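Local coordinates for protein putative mandelate racemase (Zymomonas mobilis, PDB 2OX4) that probably acts as a magnesium-dependent lyase (dehydratase) of the mandelate racemase branch of the enolase superfamily, at residues P17-Q21 / G138-K142; V158-Y162 / P362-R366; A319-E325 / H341-T347. All blocks are in the same frame, centred on the assembly; numbering follows the deposited sequence.

The three contacts follow the enolase-superfamily plan, a capping domain set against a modified TIM barrel. Contact 1 joins the two domains, bringing loop 17-21 of the N-terminal domain onto the loop after strand 126-131. Contact 3, centred about 7 Å from the centre of the chain, lies in the barrel, and its Glu342 side chain comes within about 5 Å of the bound magnesium ion. It meets contact 1, centres about 13 Å apart, where Gln345 and Lys346 approach Arg141 and Gln21. Contact 2 lies away from the metal, its centre about 15 Å from that of contact 3, yet Tyr162 and Pro362 touch His343.

Contact 1: P17-Q21 / G138-K142; sequences PQSGQ and GKERK
The two segments are loops that approach most closely where the CA atoms of Gln18 and Arg141 lie 6.3 Å apart, and residues 17-19 form a short helical turn without regular helical bonds. The junction is held by the primary amide of Gln18, which reads the backbone of 138-142 with both of its ends. NE2 of Gln18 donates to O of Lys139 over 3.0 Å, and the bond is almost perfectly straight (178°) and lies in the amide plane. OE1 of Gln18 accepts from N of Arg141, also at 3.0 Å, but this bond is more bent and the donor stands above the carbonyl plane. Two bonds to backbone groups on either side of Glu140 fix the rotation of the amide. Its OE1 also rests 3.3 Å from CA of Glu140.

Arg141 answers from the other loop. With CG anti to the backbone N (chi1 -173°) and the chain extended as far as NE, it reaches alongside the turn, so that its CD lies 3.8 Å from CA of Ser19. CB of Ser19 sits over one face of the guanidinium. The amide of Gln21 crosses the arginine at about a right angle, their planes 78° apart, with NE2 of Gln21 3.9 Å from NH1 of Arg141. NE2 packs there; OE1 of Gln21 is hydrogen-bonded to Tyr352, and NH1 of Arg141 makes a weak bond to Gln345.

The contact bridges the N-terminal domain and the barrel: 17-21 connects strands 5-13 and 24-30, while 138-142 runs from strand 126-131 towards helix 147-159. Helix 350-353 flanks the turn, where Glu351 takes bonds from the backbone N atoms of Gln18 and Ser19, and Phe135 offers Arg141 a cation-pi partner.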
# COMPACT_ATOMS: atom_id res chain seq x y z
N PRO C 17 5.34 -42.12 -29.91
CA PRO C 17 4.14 -42.37 -30.74
C PRO C 17 2.79 -42.01 -30.10
O PRO C 17 2.02 -41.25 -30.71
CB PRO C 17 4.20 -43.89 -31.00
CG PRO C 17 5.61 -44.28 -30.77
CD PRO C 17 6.21 -43.31 -29.80
N GLN C 18 2.51 -42.54 -28.92
CA GLN C 18 1.20 -42.34 -28.28
C GLN C 18 1.00 -40.91 -27.77
O GLN C 18 -0.07 -40.32 -27.94
CB GLN C 18 1.03 -43.30 -27.11
CG GLN C 18 0.76 -44.73 -27.51
CD GLN C 18 0.07 -45.48 -26.39
OE1 GLN C 18 -1.14 -45.37 -26.22
NE2 GLN C 18 0.84 -46.22 -25.61
N SER C 19 2.04 -40.36 -27.15
CA SER C 19 1.95 -39.07 -26.47
C SER C 19 2.29 -37.90 -27.39
O SER C 19 1.87 -36.77 -27.15
CB SER C 19 2.83 -39.05 -25.21
OG SER C 19 4.21 -39.15 -25.55
N GLY C 20 3.05 -38.18 -28.45
CA GLY C 20 3.48 -37.16 -29.40
C GLY C 20 4.63 -36.32 -28.88
O GLY C 20 5.03 -35.37 -29.53
N GLN C 21 5.17 -36.70 -27.72
CA GLN C 21 6.12 -35.86 -26.99
C GLN C 21 7.56 -36.16 -27.40
O GLN C 21 7.81 -37.14 -28.08
CB GLN C 21 5.92 -36.06 -25.49
CG GLN C 21 4.58 -35.52 -25.02
CD GLN C 21 4.22 -35.90 -23.60
OE1 GLN C 21 5.04 -36.45 -22.87
NE2 GLN C 21 2.99 -35.60 -23.20
N GLY C 138 -3.95 -46.47 -17.80
CA GLY C 138 -2.51 -46.32 -17.83
C GLY C 138 -1.82 -46.37 -19.18
O GLY C 138 -1.28 -45.36 -19.64
N LYS C 139 -1.80 -47.54 -19.83
CA LYS C 139 -0.80 -47.79 -20.88
C LYS C 139 -1.23 -47.62 -22.34
O LYS C 139 -0.40 -47.68 -23.25
CB LYS C 139 -0.04 -49.10 -20.65
CG LYS C 139 -0.63 -50.34 -21.29
CD LYS C 139 0.38 -51.48 -21.24
CE LYS C 139 0.63 -51.94 -19.81
NZ LYS C 139 2.08 -52.16 -19.52
N GLU C 140 -2.52 -47.39 -22.56
CA GLU C 140 -2.96 -46.67 -23.75
C GLU C 140 -3.46 -45.26 -23.42
O GLU C 140 -4.41 -45.09 -22.64
CB GLU C 140 -3.99 -47.46 -24.57
CG GLU C 140 -5.08 -48.14 -23.74
CD GLU C 140 -6.37 -48.33 -24.53
OE1 GLU C 140 -6.56 -49.43 -25.10
OE2 GLU C 140 -7.19 -47.39 -24.58
N ARG C 141 -2.80 -44.27 -24.00
CA ARG C 141 -3.22 -42.88 -23.86
C ARG C 141 -4.41 -42.60 -24.78
O ARG C 141 -4.31 -42.74 -26.01
CB ARG C 141 -2.05 -41.95 -24.21
CG ARG C 141 -2.31 -40.48 -23.94
CD ARG C 141 -1.03 -39.71 -24.15
NE ARG C 141 -1.24 -38.27 -24.18
CZ ARG C 141 -0.79 -37.42 -23.27
NH1 ARG C 141 -0.08 -37.86 -22.23
NH2 ARG C 141 -1.04 -36.12 -23.40
N LYS C 142 -5.53 -42.24 -24.17
CA LYS C 142 -6.75 -41.93 -24.90
C LYS C 142 -7.61 -40.97 -24.09
O LYS C 142 -7.93 -41.25 -22.93
CB LYS C 142 -7.55 -43.20 -25.21
CG LYS C 142 -8.47 -43.04 -26.42
CD LYS C 142 -9.45 -44.20 -26.53
CE LYS C 142 -10.47 -43.95 -27.63
NZ LYS C 142 -11.60 -44.92 -27.55

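Contact 2: V158-Y162 / P362-R366; sequences VAEGY and PVKGR
Gly161 and Gly365 let two backbones run very close, with CA of Gly161 4.2 Å from CA of Lys364. Both have positive phi: Gly161 ends helix 147-159 in a Schellman motif, and Gly365 belongs to the type I' turn 363-366. A CB on either would clash with the opposing backbone.

Direct backbone contact includes a CA-H...O approach of 3.6 Å from CA of Gly365 to O of Gly161. Water supplies the hydrogen bonds across the gap. Water 1 donates to O of Glu160 and accepts from N of Gly365 (2.8 Å); water 2 accepts from N of Lys364 and donates weakly to the same Glu160 oxygen. The bent chain of Lys364 brings NZ to 3.6 Å from O of Ala159, near the helix C-terminus.

Packing gathers round the Tyr162 ring: CA of Gly365 lies over one face, 4.0 Å from CD1, while CG of Pro362 approaches obliquely, 4.1 Å from CE1 and 3.4 Å from OH.

Tyr162 packs on Val128 and Ala130 of strand 126-131 and on His343 of strand 341-344, so the contact ties the end of helix 147-159 to the turn leading into strand 366-367.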
# COMPACT_ATOMS: atom_id res chain seq x y z
N VAL C 158 -7.35 -46.06 -7.72
CA VAL C 158 -7.65 -46.47 -6.34
C VAL C 158 -7.36 -47.97 -6.13
O VAL C 158 -6.80 -48.36 -5.10
CB VAL C 158 -9.12 -46.15 -5.96
CG1 VAL C 158 -9.53 -46.87 -4.67
CG2 VAL C 158 -9.30 -44.64 -5.80
N ALA C 159 -7.70 -48.79 -7.11
CA ALA C 159 -7.46 -50.23 -7.04
C ALA C 159 -5.97 -50.57 -6.96
O ALA C 159 -5.59 -51.59 -6.37
CB ALA C 159 -8.11 -50.93 -8.24
N GLU C 160 -5.13 -49.71 -7.54
CA GLU C 160 -3.68 -49.79 -7.39
C GLU C 160 -3.10 -49.24 -6.07
O GLU C 160 -1.91 -49.36 -5.83
CB GLU C 160 -2.96 -49.17 -8.60
CG GLU C 160 -3.25 -49.89 -9.92
CD GLU C 160 -2.51 -49.29 -11.12
OE1 GLU C 160 -1.81 -48.26 -10.98
OE2 GLU C 160 -2.62 -49.87 -12.22
N GLY C 161 -3.94 -48.66 -5.23
CA GLY C 161 -3.51 -48.19 -3.91
C GLY C 161 -3.29 -46.68 -3.78
O GLY C 161 -2.87 -46.21 -2.72
N TYR C 162 -3.56 -45.92 -4.84
CA TYR C 162 -3.48 -44.44 -4.75
C TYR C 162 -4.65 -43.90 -3.91
O TYR C 162 -5.78 -44.36 -4.04
CB TYR C 162 -3.49 -43.79 -6.13
CG TYR C 162 -2.29 -44.14 -6.99
CD1 TYR C 162 -1.11 -43.41 -6.92
CD2 TYR C 162 -2.35 -45.22 -7.88
CE1 TYR C 162 -0.01 -43.74 -7.69
CE2 TYR C 162 -1.26 -45.55 -8.67
CZ TYR C 162 -0.10 -44.81 -8.57
OH TYR C 162 0.98 -45.14 -9.34
N PRO C 362 5.45 -46.39 -8.11
CA PRO C 362 4.96 -46.45 -6.75
C PRO C 362 4.53 -47.87 -6.38
O PRO C 362 4.20 -48.66 -7.27
CB PRO C 362 3.74 -45.53 -6.78
CG PRO C 362 3.98 -44.63 -7.93
CD PRO C 362 4.60 -45.53 -8.95
N VAL C 363 4.57 -48.18 -5.10
CA VAL C 363 3.99 -49.40 -4.54
C VAL C 363 2.88 -49.03 -3.55
O VAL C 363 3.14 -48.35 -2.55
CB VAL C 363 5.06 -50.25 -3.82
CG1 VAL C 363 4.47 -51.54 -3.25
CG2 VAL C 363 6.24 -50.55 -4.75
N LYS C 364 1.66 -49.48 -3.84
CA LYS C 364 0.48 -49.12 -3.03
C LYS C 364 0.38 -47.61 -2.78
O LYS C 364 0.15 -47.16 -1.66
CB LYS C 364 0.45 -49.91 -1.71
CG LYS C 364 0.12 -51.40 -1.86
CD LYS C 364 -1.37 -51.64 -2.09
CE LYS C 364 -1.64 -52.33 -3.43
NZ LYS C 364 -3.08 -52.29 -3.84
N GLY C 365 0.59 -46.83 -3.84
CA GLY C 365 0.46 -45.37 -3.80
C GLY C 365 1.57 -44.63 -3.07
O GLY C 365 1.43 -43.44 -2.76
N ARG C 366 2.68 -45.32 -2.80
CA ARG C 366 3.83 -44.74 -2.09
C ARG C 366 5.10 -44.83 -2.95
O ARG C 366 5.34 -45.84 -3.61
CB ARG C 366 4.10 -45.48 -0.77
CG ARG C 366 2.90 -45.66 0.17
CD ARG C 366 2.25 -44.34 0.57
NE ARG C 366 3.05 -43.56 1.52
CZ ARG C 366 2.61 -42.46 2.12
NH1 ARG C 366 3.39 -41.81 2.98
NH2 ARG C 366 1.37 -42.02 1.89
O HOH W 1 0.58 -47.86 -6.47
O HOH W 2 0.92 -51.26 -5.89

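Contact 3: A319-E325 / H341-T347; sequences AGTGVAE and HEHHQKT
OE2 of Glu325 is gripped by two histidines of one strand, accepting from NE2 of His341 and from ND1 of His343, each at 2.9 Å. Both bonds are nearly straight and both leave in the plane of the donor ring, but they use different sides of the oxygen. His341 meets the anti lone pair, its ring nearly coplanar with the carboxylate. His343 comes from the syn side, somewhat out of the carboxylate plane. Glu325 reaches them from the first turn of helix 322-333, with CG turned away from the backbone N (chi1 -168°) and the chain bent at chi2. The rings have second partners: ND1 of His341 is hydrogen-bonded to OE1 of Glu332, and NE2 of His343 pairs with Gln361, which helps fix their rotation. OE1 of Glu325 is packed against CG2 of Thr347 at 3.6 Å.

At the other end, Lys346 folds back through bends at chi2, chi3 and chi4 to place NZ 3.0 Å from O of Ala319. The ammonium stands well above the carbonyl plane rather than on a lone pair. CD of Lys346 lies over one face of the His344 ring, 3.3 Å above its plane and displaced toward the rim, while N of Lys346 donates to ND1 at the edge of that ring (3.1 Å, 174°). CB of Ala319 touches CD2 of His344 at 3.8 Å. OG1 of Thr321 caps the helix by accepting from N of Val323.

Glu342, on the same strand, pairs with Lys166 and Ser131 and lies near the magnesium ligands Glu215 and Glu241. The arrangement joins the last strand of the barrel, 341-344, to the helix preceding it, as in the modified TIM barrel of the enolase superfamily, whose metal site lies at the C-terminal ends of the strands.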
# COMPACT_ATOMS: atom_id res chain seq x y z
N ALA C 319 6.87 -34.72 -15.35
CA ALA C 319 6.19 -35.04 -16.62
C ALA C 319 7.17 -35.23 -17.75
O ALA C 319 7.04 -34.61 -18.81
CB ALA C 319 5.16 -33.97 -16.99
N GLY C 320 8.17 -36.09 -17.53
CA GLY C 320 9.03 -36.56 -18.61
C GLY C 320 9.51 -37.98 -18.34
O GLY C 320 8.73 -38.83 -17.89
N THR C 321 10.79 -38.22 -18.60
CA THR C 321 11.36 -39.56 -18.51
C THR C 321 11.68 -39.96 -17.08
O THR C 321 11.47 -39.18 -16.13
CB THR C 321 12.66 -39.73 -19.33
OG1 THR C 321 13.77 -39.19 -18.60
CG2 THR C 321 12.57 -39.07 -20.70
N GLY C 322 12.21 -41.18 -16.95
CA GLY C 322 12.68 -41.70 -15.67
C GLY C 322 13.86 -40.95 -15.06
O GLY C 322 14.11 -41.07 -13.86
N VAL C 323 14.60 -40.20 -15.88
CA VAL C 323 15.62 -39.28 -15.37
C VAL C 323 14.96 -38.19 -14.52
O VAL C 323 15.30 -38.05 -13.35
CB VAL C 323 16.50 -38.68 -16.50
CG1 VAL C 323 17.48 -37.62 -15.94
CG2 VAL C 323 17.31 -39.80 -17.21
N ALA C 324 14.02 -37.46 -15.12
CA ALA C 324 13.22 -36.48 -14.38
C ALA C 324 12.56 -37.07 -13.14
O ALA C 324 12.59 -36.47 -12.06
CB ALA C 324 12.16 -35.86 -15.29
N GLU C 325 11.96 -38.25 -13.27
CA GLU C 325 11.23 -38.79 -12.12
C GLU C 325 12.14 -39.19 -10.96
O GLU C 325 11.87 -38.82 -9.80
CB GLU C 325 10.24 -39.91 -12.48
CG GLU C 325 9.30 -40.22 -11.28
CD GLU C 325 7.87 -40.61 -11.66
OE1 GLU C 325 7.70 -41.39 -12.62
OE2 GLU C 325 6.91 -40.17 -10.96
N HIS C 341 3.50 -36.32 -4.25
CA HIS C 341 4.26 -36.54 -5.48
C HIS C 341 3.34 -36.85 -6.67
O HIS C 341 2.41 -37.65 -6.56
CB HIS C 341 5.28 -37.68 -5.29
CG HIS C 341 6.06 -37.98 -6.53
ND1 HIS C 341 7.27 -37.39 -6.81
CD2 HIS C 341 5.79 -38.80 -7.58
CE1 HIS C 341 7.72 -37.83 -7.98
NE2 HIS C 341 6.84 -38.69 -8.46
N GLU C 342 3.60 -36.21 -7.80
CA GLU C 342 2.83 -36.42 -9.02
C GLU C 342 3.38 -37.61 -9.78
O GLU C 342 4.56 -37.62 -10.17
CB GLU C 342 2.93 -35.19 -9.92
CG GLU C 342 2.21 -35.39 -11.24
CD GLU C 342 2.22 -34.16 -12.13
OE1 GLU C 342 3.13 -33.30 -12.00
OE2 GLU C 342 1.30 -34.06 -12.97
N HIS C 343 2.53 -38.61 -10.02
CA HIS C 343 2.96 -39.72 -10.87
C HIS C 343 2.15 -39.73 -12.16
O HIS C 343 0.95 -40.04 -12.15
CB HIS C 343 2.89 -41.06 -10.13
CG HIS C 343 3.50 -42.19 -10.90
ND1 HIS C 343 4.80 -42.17 -11.35
CD2 HIS C 343 2.97 -43.37 -11.32
CE1 HIS C 343 5.06 -43.29 -12.00
NE2 HIS C 343 3.97 -44.03 -12.02
N HIS C 344 2.82 -39.36 -13.26
CA HIS C 344 2.15 -39.02 -14.51
C HIS C 344 1.84 -40.29 -15.27
O HIS C 344 2.64 -41.24 -15.28
CB HIS C 344 3.01 -38.09 -15.36
CG HIS C 344 2.24 -37.31 -16.37
ND1 HIS C 344 1.65 -37.89 -17.48
CD2 HIS C 344 1.98 -35.98 -16.47
CE1 HIS C 344 1.05 -36.96 -18.20
NE2 HIS C 344 1.24 -35.79 -17.61
N GLN C 345 0.67 -40.30 -15.91
CA GLN C 345 0.22 -41.43 -16.72
C GLN C 345 1.18 -41.80 -17.87
O GLN C 345 1.27 -42.97 -18.26
CB GLN C 345 -1.22 -41.23 -17.21
CG GLN C 345 -1.44 -40.13 -18.25
CD GLN C 345 -1.17 -40.60 -19.68
OE1 GLN C 345 -0.33 -40.03 -20.38
NE2 GLN C 345 -1.87 -41.64 -20.11
N LYS C 346 1.90 -40.81 -18.41
CA LYS C 346 2.82 -41.05 -19.52
C LYS C 346 3.91 -42.09 -19.17
O LYS C 346 4.35 -42.83 -20.04
CB LYS C 346 3.44 -39.74 -20.03
CG LYS C 346 4.67 -39.28 -19.25
CD LYS C 346 4.61 -37.82 -18.91
CE LYS C 346 5.19 -36.99 -20.01
NZ LYS C 346 4.50 -35.67 -20.12
N THR C 347 4.28 -42.18 -17.89
CA THR C 347 5.34 -43.11 -17.45
C THR C 347 4.89 -44.56 -17.56
O THR C 347 5.71 -45.48 -17.47
CB THR C 347 5.78 -42.83 -15.99
OG1 THR C 347 4.76 -43.26 -15.08
CG2 THR C 347 6.06 -41.35 -15.77